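Local coordinates for protein metallo-beta-lactamase (Simiduia agarivorans, PDB 6MFI) that probably hydrolyses beta-lactam antibiotics as a zinc-dependent class B3 metallo-beta-lactamase, at residues 74-79 / 178-183; 194-199 / 207-212. All coordinates share one frame; numbering follows the deposited sequence.

Contact 1. Residues 74-79 / 178-183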
loop_
_atom_site.group_PDB
_atom_site.type_symbol
_atom_site.label_atom_id
_atom_site.label_comp_id
_atom_site.label_asym_id
_atom_site.label_seq_id
_atom_site.Cartn_x
_atom_site.Cartn_y
_atom_site.Cartn_z
ATOM N N GLY A 74 -1.791 -17.835 -10.246
ATOM C CA GLY A 74 -1.808 -16.410 -10.496
ATOM C C GLY A 74 -1.212 -15.622 -9.340
ATOM O O GLY A 74 -0.923 -16.145 -8.264
ATOM N N HIS A 75 -1.035 -14.328 -9.592
ATOM C CA HIS A 75 -0.411 -13.427 -8.638
ATOM C C HIS A 75 -1.402 -12.366 -8.179
ATOM O O HIS A 75 -2.402 -12.083 -8.845
ATOM C CB HIS A 75 0.828 -12.746 -9.236
ATOM C CG HIS A 75 1.697 -13.664 -10.036
ATOM N ND1 HIS A 75 1.870 -14.994 -9.717
ATOM C CD2 HIS A 75 2.444 -13.444 -11.145
ATOM C CE1 HIS A 75 2.686 -15.553 -10.594
ATOM N NE2 HIS A 75 3.048 -14.634 -11.470
ATOM N N VAL A 76 -1.105 -11.781 -7.022
ATOM C CA VAL A 76 -1.838 -10.642 -6.486
ATOM C C VAL A 76 -0.900 -9.443 -6.477
ATOM O O VAL A 76 0.267 -9.560 -6.087
ATOM C CB VAL A 76 -2.384 -10.926 -5.072
ATOM C CG1 VAL A 76 -3.145 -9.721 -4.543
ATOM C CG2 VAL A 76 -3.271 -12.160 -5.083
ATOM N N LEU A 77 -1.408 -8.296 -6.919
ATOM C CA LEU A 77 -0.620 -7.072 -6.998
ATOM C C LEU A 77 -1.340 -5.978 -6.227
ATOM O O LEU A 77 -2.497 -5.665 -6.527
ATOM C CB LEU A 77 -0.397 -6.652 -8.453
ATOM C CG LEU A 77 0.345 -5.334 -8.678
ATOM C CD1 LEU A 77 1.767 -5.426 -8.152
ATOM C CD2 LEU A 77 0.339 -4.967 -10.152
ATOM N N ILE A 78 -0.662 -5.403 -5.238
ATOM C CA ILE A 78 -1.217 -4.330 -4.422
ATOM C C ILE A 78 -0.640 -3.006 -4.901
ATOM O O ILE A 78 0.581 -2.875 -5.061
ATOM C CB ILE A 78 -0.925 -4.550 -2.929
ATOM C CG1 ILE A 78 -1.137 -6.016 -2.550
ATOM C CG2 ILE A 78 -1.806 -3.646 -2.077
ATOM C CD1 ILE A 78 -0.530 -6.392 -1.217
ATOM N N ASP A 79 -1.523 -2.034 -5.139
ATOM C CA ASP A 79 -1.172 -0.674 -5.542
ATOM C C ASP A 79 -0.585 -0.628 -6.948
ATOM O O ASP A 79 -0.033 -1.617 -7.443
ATOM C CB ASP A 79 -0.203 -0.040 -4.539
ATOM C CG ASP A 79 -0.903 0.457 -3.289
ATOM O OD1 ASP A 79 -2.149 0.522 -3.292
ATOM O OD2 ASP A 79 -0.206 0.784 -2.307
ATOM N N LEU A 178 -2.485 -18.546 -2.409
ATOM C CA LEU A 178 -2.332 -17.239 -1.787
ATOM C C LEU A 178 -3.548 -16.896 -0.936
ATOM O O LEU A 178 -4.684 -17.252 -1.262
ATOM C CB LEU A 178 -2.117 -16.161 -2.849
ATOM C CG LEU A 178 -1.045 -16.488 -3.886
ATOM C CD1 LEU A 178 -1.016 -15.435 -4.986
ATOM C CD2 LEU A 178 0.308 -16.607 -3.209
ATOM N N ARG A 179 -3.298 -16.188 0.162
ATOM C CA ARG A 179 -4.355 -15.830 1.102
ATOM C C ARG A 179 -3.978 -14.530 1.796
ATOM O O ARG A 179 -2.979 -14.481 2.521
ATOM C CB ARG A 179 -4.574 -16.949 2.122
ATOM C CG ARG A 179 -5.436 -16.562 3.304
ATOM C CD ARG A 179 -6.343 -17.709 3.709
ATOM N NE ARG A 179 -7.005 -17.454 4.983
ATOM C CZ ARG A 179 -6.733 -18.106 6.109
ATOM N NH1 ARG A 179 -5.807 -19.056 6.118
ATOM N NH2 ARG A 179 -7.385 -17.809 7.225
ATOM N N LEU A 180 -4.774 -13.487 1.571
ATOM C CA LEU A 180 -4.568 -12.180 2.175
ATOM C C LEU A 180 -5.813 -11.770 2.948
ATOM O O LEU A 180 -6.938 -12.089 2.555
ATOM C CB LEU A 180 -4.254 -11.114 1.117
ATOM C CG LEU A 180 -3.189 -11.414 0.062
ATOM C CD1 LEU A 180 -3.811 -11.998 -1.197
ATOM C CD2 LEU A 180 -2.411 -10.151 -0.259
ATOM N N THR A 181 -5.604 -11.062 4.054
ATOM C CA THR A 181 -6.689 -10.520 4.862
ATOM C C THR A 181 -6.531 -9.009 4.950
ATOM O O THR A 181 -5.433 -8.511 5.218
ATOM C CB THR A 181 -6.703 -11.137 6.265
ATOM O OG1 THR A 181 -6.787 -12.564 6.161
ATOM C CG2 THR A 181 -7.890 -10.620 7.065
ATOM N N ALA A 182 -7.624 -8.287 4.722
ATOM C CA ALA A 182 -7.618 -6.834 4.770
ATOM C C ALA A 182 -8.151 -6.337 6.106
ATOM O O ALA A 182 -8.946 -7.007 6.770
ATOM C CB ALA A 182 -8.453 -6.243 3.634
ATOM N N TYR A 183 -7.704 -5.145 6.491
ATOM C CA TYR A 183 -8.165 -4.486 7.705
ATOM C C TYR A 183 -8.439 -3.028 7.380
ATOM O O TYR A 183 -7.538 -2.310 6.936
ATOM C CB TYR A 183 -7.134 -4.609 8.830
ATOM C CG TYR A 183 -6.795 -6.038 9.186
ATOM C CD1 TYR A 183 -7.562 -6.747 10.101
ATOM C CD2 TYR A 183 -5.710 -6.680 8.603
ATOM C CE1 TYR A 183 -7.255 -8.054 10.429
ATOM C CE2 TYR A 183 -5.397 -7.986 8.922
ATOM C CZ TYR A 183 -6.173 -8.668 9.835
ATOM O OH TYR A 183 -5.861 -9.969 10.156
#
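Leu178 meets strand 74-78 through a single methyl group. Its CD1 comes within 3.4 Å of the carbonyl O of Gly74 and lies 4.0 Å from Val76 CG2, so this branch rests partly on backbone and partly on side chain. Leu178 CG stands beside the backbone N and anti to the carbonyl carbon (chi1 -49°), and the extended second torsion carries CD1 across to the facing strand. The two side chains pass in opposite senses, touching where Leu178 CD1 goes by Val76 CG2. Arg179 directs its side chain to the other side of the strand, where its NE is bonded to Gln172. Leu180, two residues on and so on the same face of the strand as Leu178, approaches Val76 tip to tip. Its two methyls are divided between two partners: CD1 touches Val76 at CG2 (3.9 Å) and CG1 (4.1 Å), while CD2 lies 4.3 Å from Ile78 CD1. Val76 thus touches both leucines, its CG2 being shared by their CD1 methyls. Beyond Leu180 the strands diverge and the contact ends. Ile69 of strand 67-71, the neighbour of 74-78 in its sheet, also packs on both leucines, and Trp197, on strand 193-199 next to 178-184, touches Leu180 and Ile78 and continues the apolar layer. The strand axes approach to 8.8 Å, inclined by 25°. This spacing, and side-chain contacts all apolar apart from one methyl resting on a backbone carbonyl, are those of face-to-face packing between the two central sheets of the alpha-beta/beta-alpha sandwich characteristic of the metallo-beta-lactamase fold.

Contact 2. Residues 194-199 / 207-212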
loop_
_atom_site.group_PDB
_atom_site.type_symbol
_atom_site.label_atom_id
_atom_site.label_comp_id
_atom_site.label_asym_id
_atom_site.label_seq_id
_atom_site.Cartn_x
_atom_site.Cartn_y
_atom_site.Cartn_z
ATOM N N SER A 194 -5.255 -2.027 5.121
ATOM C CA SER A 194 -3.975 -2.617 5.488
ATOM C C SER A 194 -4.057 -4.118 5.259
ATOM O O SER A 194 -4.959 -4.780 5.784
ATOM C CB SER A 194 -3.614 -2.313 6.946
ATOM O OG SER A 194 -3.477 -0.920 7.160
ATOM N N TRP A 195 -3.125 -4.649 4.474
ATOM C CA TRP A 195 -3.151 -6.039 4.053
ATOM C C TRP A 195 -2.109 -6.848 4.814
ATOM O O TRP A 195 -1.024 -6.354 5.133
ATOM C CB TRP A 195 -2.907 -6.153 2.546
ATOM C CG TRP A 195 -4.048 -5.630 1.734
ATOM C CD1 TRP A 195 -4.167 -4.380 1.199
ATOM C CD2 TRP A 195 -5.235 -6.341 1.362
ATOM N NE1 TRP A 195 -5.356 -4.268 0.518
ATOM C CE2 TRP A 195 -6.029 -5.459 0.602
ATOM C CE3 TRP A 195 -5.703 -7.638 1.597
ATOM C CZ2 TRP A 195 -7.264 -5.831 0.077
ATOM C CZ3 TRP A 195 -6.929 -8.006 1.073
ATOM C CH2 TRP A 195 -7.696 -7.105 0.323
ATOM N N GLN A 196 -2.450 -8.103 5.097
ATOM C CA GLN A 196 -1.578 -8.994 5.847
ATOM C C GLN A 196 -1.645 -10.387 5.243
ATOM O O GLN A 196 -2.736 -10.933 5.053
ATOM C CB GLN A 196 -1.972 -9.030 7.330
ATOM C CG GLN A 196 -1.614 -10.319 8.050
ATOM C CD GLN A 196 -2.478 -10.556 9.272
ATOM O OE1 GLN A 196 -3.672 -10.838 9.159
ATOM N NE2 GLN A 196 -1.880 -10.436 10.451
ATOM N N TRP A 197 -0.479 -10.953 4.939
ATOM C CA TRP A 197 -0.383 -12.291 4.375
ATOM C C TRP A 197 0.849 -12.980 4.943
ATOM O O TRP A 197 1.682 -12.363 5.614
ATOM C CB TRP A 197 -0.320 -12.255 2.842
ATOM C CG TRP A 197 0.905 -11.577 2.307
ATOM C CD1 TRP A 197 2.050 -12.176 1.871
ATOM C CD2 TRP A 197 1.107 -10.166 2.153
ATOM N NE1 TRP A 197 2.952 -11.227 1.456
ATOM C CE2 TRP A 197 2.398 -9.985 1.618
ATOM C CE3 TRP A 197 0.321 -9.039 2.416
ATOM C CZ2 TRP A 197 2.921 -8.724 1.341
ATOM C CZ3 TRP A 197 0.842 -7.788 2.139
ATOM C CH2 TRP A 197 2.129 -7.641 1.607
ATOM N N ARG A 198 0.961 -14.275 4.669
ATOM C CA ARG A 198 2.095 -15.076 5.099
ATOM C C ARG A 198 2.955 -15.442 3.898
ATOM O O ARG A 198 2.436 -15.768 2.826
ATOM C CB ARG A 198 1.634 -16.349 5.816
ATOM C CG ARG A 198 0.995 -16.108 7.173
ATOM C CD ARG A 198 1.096 -17.335 8.072
ATOM N NE ARG A 198 0.570 -18.542 7.439
ATOM C CZ ARG A 198 1.321 -19.484 6.875
ATOM N NH1 ARG A 198 2.641 -19.363 6.862
ATOM N NH2 ARG A 198 0.751 -20.547 6.323
ATOM N N ALA A 199 4.271 -15.388 4.085
ATOM C CA ALA A 199 5.233 -15.716 3.040
ATOM C C ALA A 199 6.142 -16.827 3.542
ATOM O O ALA A 199 6.768 -16.691 4.599
ATOM C CB ALA A 199 6.050 -14.487 2.637
ATOM N N THR A 207 5.111 -13.340 8.676
ATOM C CA THR A 207 3.856 -12.627 8.469
ATOM C C THR A 207 4.177 -11.198 8.045
ATOM O O THR A 207 4.747 -10.423 8.821
ATOM C CB THR A 207 3.000 -12.642 9.733
ATOM O OG1 THR A 207 2.756 -13.997 10.131
ATOM C CG2 THR A 207 1.671 -11.956 9.476
ATOM N N LEU A 208 3.814 -10.852 6.813
ATOM C CA LEU A 208 4.042 -9.523 6.268
ATOM C C LEU A 208 2.761 -8.705 6.350
ATOM O O LEU A 208 1.662 -9.233 6.163
ATOM C CB LEU A 208 4.519 -9.598 4.814
ATOM C CG LEU A 208 5.975 -9.986 4.538
ATOM C CD1 LEU A 208 6.225 -11.467 4.796
ATOM C CD2 LEU A 208 6.362 -9.620 3.113
ATOM N N VAL A 209 2.907 -7.413 6.632
ATOM C CA VAL A 209 1.776 -6.498 6.726
ATOM C C VAL A 209 2.076 -5.279 5.866
ATOM O O VAL A 209 3.113 -4.628 6.044
ATOM C CB VAL A 209 1.485 -6.077 8.176
ATOM C CG1 VAL A 209 0.486 -4.932 8.204
ATOM C CG2 VAL A 209 0.966 -7.262 8.979
ATOM N N TYR A 210 1.173 -4.976 4.934
ATOM C CA TYR A 210 1.280 -3.796 4.079
ATOM C C TYR A 210 0.404 -2.706 4.688
ATOM O O TYR A 210 -0.733 -2.473 4.277
ATOM C CB TYR A 210 0.872 -4.139 2.649
ATOM C CG TYR A 210 1.176 -3.064 1.629
ATOM C CD1 TYR A 210 2.453 -2.534 1.504
ATOM C CD2 TYR A 210 0.186 -2.594 0.777
ATOM C CE1 TYR A 210 2.731 -1.555 0.564
ATOM C CE2 TYR A 210 0.453 -1.619 -0.164
ATOM C CZ TYR A 210 1.727 -1.104 -0.267
ATOM O OH TYR A 210 1.991 -0.135 -1.206
ATOM N N ALA A 211 0.951 -2.033 5.698
ATOM C CA ALA A 211 0.205 -1.030 6.443
ATOM C C ALA A 211 0.071 0.257 5.637
ATOM O O ALA A 211 1.033 0.727 5.025
ATOM C CB ALA A 211 0.887 -0.739 7.780
ATOM N N ASP A 212 -1.133 0.827 5.653
ATOM C CA ASP A 212 -1.413 2.042 4.906
ATOM C C ASP A 212 -0.602 3.214 5.463
ATOM O O ASP A 212 -0.029 3.151 6.554
ATOM C CB ASP A 212 -2.910 2.354 4.950
ATOM C CG ASP A 212 -3.298 3.497 4.029
ATOM O OD1 ASP A 212 -3.238 3.312 2.796
ATOM O OD2 ASP A 212 -3.657 4.579 4.540
#
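The antiparallel beta hairpin of strands 193-199 and 206-210 brings Trp197 against Leu208 and Trp195 against Tyr210 in hydrogen-bonded pairs. Tyr210 N donates to Trp195 O at 2.6 Å, in the carbonyl plane, whereas the return bond from Trp195 N to Tyr210 O is longer (3.2 Å) and approaches from above the carbonyl plane of Tyr210. The Trp197 ring lies across the neighbouring strand: CG sits between the backbone N and the carbonyl carbon (chi1 64°), turning the indole over Leu208. Leu208 CB makes a CH-pi contact, 4.2 Å from the centroid of the six-membered ring of Trp197, while Tyr210 CB abuts the ring edge in plane, 3.7 Å from Trp197 CZ3. On the other sheet face, Gln196 CB packs on Val209 CG2 at 3.8 Å. Past the last pair, Asp212 N donates an almost straight bond (168°) to Ser194 OG, at a long 3.3 Å; that hydroxyl is also bonded to Thr185. Asp212 OD1 accepts from ND1 of the zinc ligand His110, a second-shell bond that probably orients the imidazole. The hairpin lies between strands 178-184 and 248-250 in its sheet, and the face bearing Trp195, Trp197 and Tyr210 packs on strand 74-78.

Contact 1 joins the two sheets across the core, and contact 2 builds one of them: strands 178-184 and 193-199 are neighbours, and the contact centres lie 9 Å apart. Ala182 CB packs 3.5 Å from Trp195 CZ3, and two probable hydrogen bonds connect the pairs of segments, Tyr183 OH to Gln196 OE1 and Asp79 OD2 to Tyr210 OH, each 2.6 Å. The second spans the sheets near their zinc-facing ends, where Asp79 OD1 also accepts from Ser109 N, next to His110. Contact 2 comes closer to the metals: the side chain of Asp212 is about 6 Å from a zinc ion, against about 13 Å for that of Ile78 in contact 1.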